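Local coordinates for protein gamma-glutamyl-gamma-aminobutyraldehyde dehydrogenase (Burkholderia cenocepacia, PDB 4LIH) that probably catalyses the NAD(P)+-dependent oxidation of aldehydes to carboxylic acids, with gamma-glutamyl-gamma-aminobutyraldehyde as its likely substrate, at residues L268-P280 / F473-K485. Residues are numbered along the deposited sequence; the frame is centred on the assembly and turned at random.
Sequences LKRAWLELGGKSP and FGGYKQSGNGRDK
N481 lies across the edge strand 270-274 and uses both ends of its amide on the backbone. Its CG is folded between the backbone N and the carbonyl carbon (chi1 63°), which turns the amide back onto the strand. ND2 gives a nearly straight bond to A271 O (3.1 Å, 178°), in the amide plane and on a lone pair, while OD1 accepts from L273 N at 2.9 Å, the donor standing above the carbonyl plane. The same ND2 nears W272 CE3, and G482 CA lies by CZ3 of that ring. N481 N returns a weak bond to L273 O. Farther along, L275 N donates to S479 O (3.0 Å), and S479 OG grips G276 O at 2.6 Å in the carbonyl plane; G433 N also bonds this hydroxyl.

E274 reaches the loop by a detour: its CB points away from 473-485, but the chain bends at chi2 (-85°) and brings the carboxylate back. CG passes D484 OD2 at 3.6 Å, and that carboxylate oxygen is salt-bridged to K185 of helix 178-191. CD rests near F473 O and G474 CA. At the tip, E274 OE1 takes a weak bond from D484 N, comes within 2.7 Å of F473 O and accepts from a water that also donates to N481 O. E274 OE2 meets G474 CA and the edge of the F473 ring. A second water links L273 O, G475 N and G482 O.

R270 NH2 of this chain donates to G480 O of a second subunit, and R270 NH2 of that subunit returns a weak bond to G480 O here. Where the chain leaves the Rossmann-like cofactor domain of the aldehyde dehydrogenase fold at the end of strand 270-274, the loop flanks E274, the predicted active-site glutamate, whose side chain also touches K185.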
loop_
_atom_site.group_PDB
_atom_site.type_symbol
_atom_site.label_atom_id
_atom_site.label_comp_id
_atom_site.label_asym_id
_atom_site.label_seq_id
_atom_site.Cartn_x
_atom_site.Cartn_y
_atom_site.Cartn_z
ATOM N N LEU A 268 5.716 4.760 -30.335
ATOM C CA LEU A 268 4.785 4.856 -29.186
ATOM C C LEU A 268 5.517 4.706 -27.833
ATOM O O LEU A 268 4.925 4.279 -26.798
ATOM C CB LEU A 268 3.624 3.862 -29.312
ATOM C CG LEU A 268 2.481 4.144 -30.295
ATOM C CD1 LEU A 268 1.667 2.880 -30.474
ATOM C CD2 LEU A 268 1.545 5.274 -29.879
ATOM N N LYS A 269 6.794 5.116 -27.831
ATOM C CA LYS A 269 7.587 5.194 -26.599
ATOM C C LYS A 269 6.776 5.997 -25.587
ATOM O O LYS A 269 6.038 6.936 -25.972
ATOM C CB LYS A 269 8.957 5.872 -26.829
ATOM C CG LYS A 269 8.916 7.298 -27.353
ATOM C CD LYS A 269 10.288 7.990 -27.446
ATOM C CE LYS A 269 11.326 7.177 -28.198
ATOM N NZ LYS A 269 10.972 6.894 -29.616
ATOM N N ARG A 270 6.909 5.656 -24.305
ATOM C CA ARG A 270 6.178 6.393 -23.273
ATOM C C ARG A 270 6.721 7.794 -23.216
ATOM O O ARG A 270 7.926 7.979 -23.212
ATOM C CB ARG A 270 6.306 5.750 -21.892
ATOM C CG ARG A 270 5.345 4.591 -21.684
ATOM C CD ARG A 270 5.653 3.480 -22.664
ATOM N NE ARG A 270 4.960 2.233 -22.343
ATOM C CZ ARG A 270 4.085 1.599 -23.111
ATOM N NH1 ARG A 270 3.625 2.127 -24.235
ATOM N NH2 ARG A 270 3.622 0.434 -22.715
ATOM N N ALA A 271 5.833 8.784 -23.111
ATOM C CA ALA A 271 6.300 10.164 -23.093
ATOM C C ALA A 271 5.745 10.847 -21.873
ATOM O O ALA A 271 4.524 10.836 -21.649
ATOM C CB ALA A 271 5.908 10.918 -24.344
ATOM N N TRP A 272 6.653 11.480 -21.132
ATOM C CA TRP A 272 6.361 12.073 -19.845
ATOM C C TRP A 272 6.912 13.491 -19.766
ATOM O O TRP A 272 8.128 13.690 -19.846
ATOM C CB TRP A 272 6.980 11.231 -18.728
ATOM C CG TRP A 272 6.438 9.870 -18.615
ATOM C CD1 TRP A 272 7.014 8.710 -19.067
ATOM C CD2 TRP A 272 5.175 9.507 -18.066
ATOM N NE1 TRP A 272 6.196 7.656 -18.790
ATOM C CE2 TRP A 272 5.070 8.117 -18.155
ATOM C CE3 TRP A 272 4.123 10.241 -17.470
ATOM C CZ2 TRP A 272 3.946 7.425 -17.712
ATOM C CZ3 TRP A 272 3.005 9.557 -17.007
ATOM C CH2 TRP A 272 2.925 8.151 -17.144
ATOM N N LEU A 273 6.021 14.466 -19.572
ATOM C CA LEU A 273 6.402 15.870 -19.668
ATOM C C LEU A 273 6.168 16.613 -18.360
ATOM O O LEU A 273 5.155 16.443 -17.717
ATOM C CB LEU A 273 5.618 16.603 -20.770
ATOM C CG LEU A 273 5.471 15.945 -22.143
ATOM C CD1 LEU A 273 4.520 16.803 -22.986
ATOM C CD2 LEU A 273 6.829 15.699 -22.822
ATOM N N GLU A 274 7.103 17.495 -18.032
ATOM C CA GLU A 274 6.967 18.456 -16.937
ATOM C C GLU A 274 7.175 19.792 -17.651
ATOM O O GLU A 274 8.204 20.011 -18.305
ATOM C CB GLU A 274 8.063 18.230 -15.870
ATOM C CG GLU A 274 7.966 16.973 -15.016
ATOM C CD GLU A 274 7.066 17.088 -13.798
ATOM O OE1 GLU A 274 6.670 16.055 -13.261
ATOM O OE2 GLU A 274 6.760 18.205 -13.360
ATOM N N LEU A 275 6.174 20.666 -17.598
ATOM C CA LEU A 275 6.142 21.857 -18.452
ATOM C C LEU A 275 6.029 23.083 -17.554
ATOM O O LEU A 275 6.322 22.974 -16.360
ATOM C CB LEU A 275 5.007 21.732 -19.456
ATOM C CG LEU A 275 5.017 20.443 -20.297
ATOM C CD1 LEU A 275 3.760 20.353 -21.175
ATOM C CD2 LEU A 275 6.286 20.416 -21.145
ATOM N N GLY A 276 5.579 24.197 -18.113
ATOM C CA GLY A 276 5.562 25.482 -17.412
ATOM C C GLY A 276 4.321 25.688 -16.546
ATOM O O GLY A 276 3.476 24.774 -16.397
ATOM N N GLY A 277 4.219 26.883 -15.986
ATOM C CA GLY A 277 3.138 27.208 -15.051
ATOM C C GLY A 277 2.882 28.700 -14.988
ATOM O O GLY A 277 3.620 29.469 -15.597
ATOM N N LYS A 278 1.785 29.067 -14.310
ATOM C CA LYS A 278 1.478 30.453 -13.968
ATOM C C LYS A 278 0.793 30.329 -12.620
ATOM O O LYS A 278 -0.376 30.645 -12.478
ATOM C CB LYS A 278 0.579 31.145 -14.985
ATOM C CG LYS A 278 0.534 32.651 -14.809
ATOM C CD LYS A 278 1.780 33.309 -15.393
ATOM C CE LYS A 278 2.082 34.702 -14.873
ATOM N NZ LYS A 278 3.181 35.348 -15.660
ATOM N N SER A 279 1.587 29.828 -11.671
ATOM C CA SER A 279 1.072 29.323 -10.397
ATOM C C SER A 279 0.569 30.472 -9.513
ATOM O O SER A 279 1.295 31.427 -9.296
ATOM C CB SER A 279 2.168 28.571 -9.642
ATOM O OG SER A 279 2.597 27.458 -10.398
ATOM N N PRO A 280 -0.629 30.340 -8.949
ATOM C CA PRO A 280 -1.183 31.401 -8.085
ATOM C C PRO A 280 -0.874 31.170 -6.603
ATOM O O PRO A 280 -0.863 30.027 -6.137
ATOM C CB PRO A 280 -2.669 31.272 -8.345
ATOM C CG PRO A 280 -2.821 29.768 -8.437
ATOM C CD PRO A 280 -1.681 29.388 -9.350
ATOM N N PHE A 473 5.272 15.576 -7.954
ATOM C CA PHE A 473 5.417 16.927 -8.438
ATOM C C PHE A 473 5.171 16.899 -9.952
ATOM O O PHE A 473 5.794 16.134 -10.671
ATOM C CB PHE A 473 6.844 17.397 -8.112
ATOM C CG PHE A 473 7.196 18.716 -8.676
ATOM C CD1 PHE A 473 7.397 18.866 -10.031
ATOM C CD2 PHE A 473 7.237 19.815 -7.859
ATOM C CE1 PHE A 473 7.691 20.102 -10.564
ATOM C CE2 PHE A 473 7.534 21.078 -8.387
ATOM C CZ PHE A 473 7.770 21.209 -9.733
ATOM N N GLY A 474 4.232 17.700 -10.430
ATOM C CA GLY A 474 3.933 17.708 -11.861
ATOM C C GLY A 474 2.576 18.329 -12.137
ATOM O O GLY A 474 1.920 18.797 -11.252
ATOM N N GLY A 475 2.158 18.299 -13.381
ATOM C CA GLY A 475 1.048 19.093 -13.816
ATOM C C GLY A 475 -0.341 18.455 -13.777
ATOM O O GLY A 475 -0.491 17.250 -13.875
ATOM N N TYR A 476 -1.325 19.313 -13.548
ATOM C CA TYR A 476 -2.682 19.185 -14.093
ATOM C C TYR A 476 -2.671 19.922 -15.422
ATOM O O TYR A 476 -1.820 20.819 -15.657
ATOM C CB TYR A 476 -3.687 19.886 -13.191
ATOM C CG TYR A 476 -4.110 19.168 -11.936
ATOM C CD1 TYR A 476 -3.184 18.496 -11.081
ATOM C CD2 TYR A 476 -5.454 19.212 -11.544
ATOM C CE1 TYR A 476 -3.621 17.898 -9.899
ATOM C CE2 TYR A 476 -5.856 18.609 -10.396
ATOM C CZ TYR A 476 -4.947 17.994 -9.556
ATOM O OH TYR A 476 -5.403 17.371 -8.437
ATOM N N LYS A 477 -3.619 19.576 -16.288
ATOM C CA LYS A 477 -3.877 20.369 -17.507
ATOM C C LYS A 477 -2.624 20.452 -18.408
ATOM O O LYS A 477 -2.084 19.407 -18.721
ATOM C CB LYS A 477 -4.471 21.744 -17.167
ATOM C CG LYS A 477 -5.832 21.652 -16.441
ATOM C CD LYS A 477 -6.503 23.003 -16.293
ATOM C CE LYS A 477 -6.179 23.718 -15.042
ATOM N NZ LYS A 477 -7.026 24.964 -14.769
ATOM N N GLN A 478 -2.165 21.631 -18.818
ATOM C CA GLN A 478 -1.059 21.722 -19.758
ATOM C C GLN A 478 0.277 21.963 -19.073
ATOM O O GLN A 478 1.205 22.485 -19.711
ATOM C CB GLN A 478 -1.335 22.821 -20.804
ATOM C CG GLN A 478 -2.658 22.583 -21.474
ATOM C CD GLN A 478 -2.758 23.160 -22.861
ATOM O OE1 GLN A 478 -1.761 23.220 -23.621
ATOM N NE2 GLN A 478 -3.972 23.586 -23.219
ATOM N N SER A 479 0.378 21.664 -17.776
ATOM C CA SER A 479 1.680 21.795 -17.075
ATOM C C SER A 479 2.456 20.480 -17.012
ATOM O O SER A 479 3.482 20.392 -16.315
ATOM C CB SER A 479 1.542 22.383 -15.674
ATOM O OG SER A 479 1.157 23.755 -15.687
ATOM N N GLY A 480 2.004 19.471 -17.748
ATOM C CA GLY A 480 2.763 18.198 -17.890
ATOM C C GLY A 480 1.951 17.004 -17.452
ATOM O O GLY A 480 0.931 17.153 -16.817
ATOM N N ASN A 481 2.405 15.804 -17.789
ATOM C CA ASN A 481 1.748 14.579 -17.346
ATOM C C ASN A 481 2.710 13.711 -16.511
ATOM O O ASN A 481 3.910 13.680 -16.776
ATOM C CB ASN A 481 1.218 13.808 -18.551
ATOM C CG ASN A 481 2.339 13.343 -19.498
ATOM O OD1 ASN A 481 3.143 14.129 -19.958
ATOM N ND2 ASN A 481 2.371 12.028 -19.787
ATOM N N GLY A 482 2.191 13.011 -15.500
ATOM C CA GLY A 482 3.099 12.179 -14.695
ATOM C C GLY A 482 3.686 13.058 -13.613
ATOM O O GLY A 482 3.396 14.259 -13.571
ATOM N N ARG A 483 4.484 12.435 -12.737
ATOM C CA ARG A 483 5.056 13.084 -11.616
ATOM C C ARG A 483 6.568 12.733 -11.485
ATOM O O ARG A 483 7.014 11.605 -11.685
ATOM C CB ARG A 483 4.300 12.697 -10.357
ATOM C CG ARG A 483 2.790 12.964 -10.386
ATOM C CD ARG A 483 2.614 14.444 -10.279
ATOM N NE ARG A 483 1.250 14.909 -10.207
ATOM C CZ ARG A 483 0.512 15.254 -11.244
ATOM N NH1 ARG A 483 0.968 15.146 -12.474
ATOM N NH2 ARG A 483 -0.683 15.740 -11.021
ATOM N N ASP A 484 7.331 13.715 -11.056
ATOM C CA ASP A 484 8.652 13.557 -10.510
ATOM C C ASP A 484 8.638 13.526 -8.979
ATOM O O ASP A 484 7.652 13.968 -8.345
ATOM C CB ASP A 484 9.553 14.684 -11.043
ATOM C CG ASP A 484 9.965 14.514 -12.533
ATOM O OD1 ASP A 484 9.714 13.492 -13.209
ATOM O OD2 ASP A 484 10.589 15.480 -13.061
ATOM N N LYS A 485 9.717 12.960 -8.388
ATOM C CA LYS A 485 9.777 12.675 -6.960
ATOM C C LYS A 485 8.713 11.619 -6.542
ATOM O O LYS A 485 7.738 11.361 -7.281
ATOM C CB LYS A 485 9.636 13.955 -6.108
ATOM C CG LYS A 485 10.515 15.140 -6.528
ATOM C CD LYS A 485 10.704 16.156 -5.389
ATOM C CE LYS A 485 9.424 16.842 -4.975
ATOM N NZ LYS A 485 9.671 17.733 -3.828
HETATM O O HOH W 1 4.043 16.591 -14.987
HETATM O O HOH W 2 6.517 13.722 -15.416
#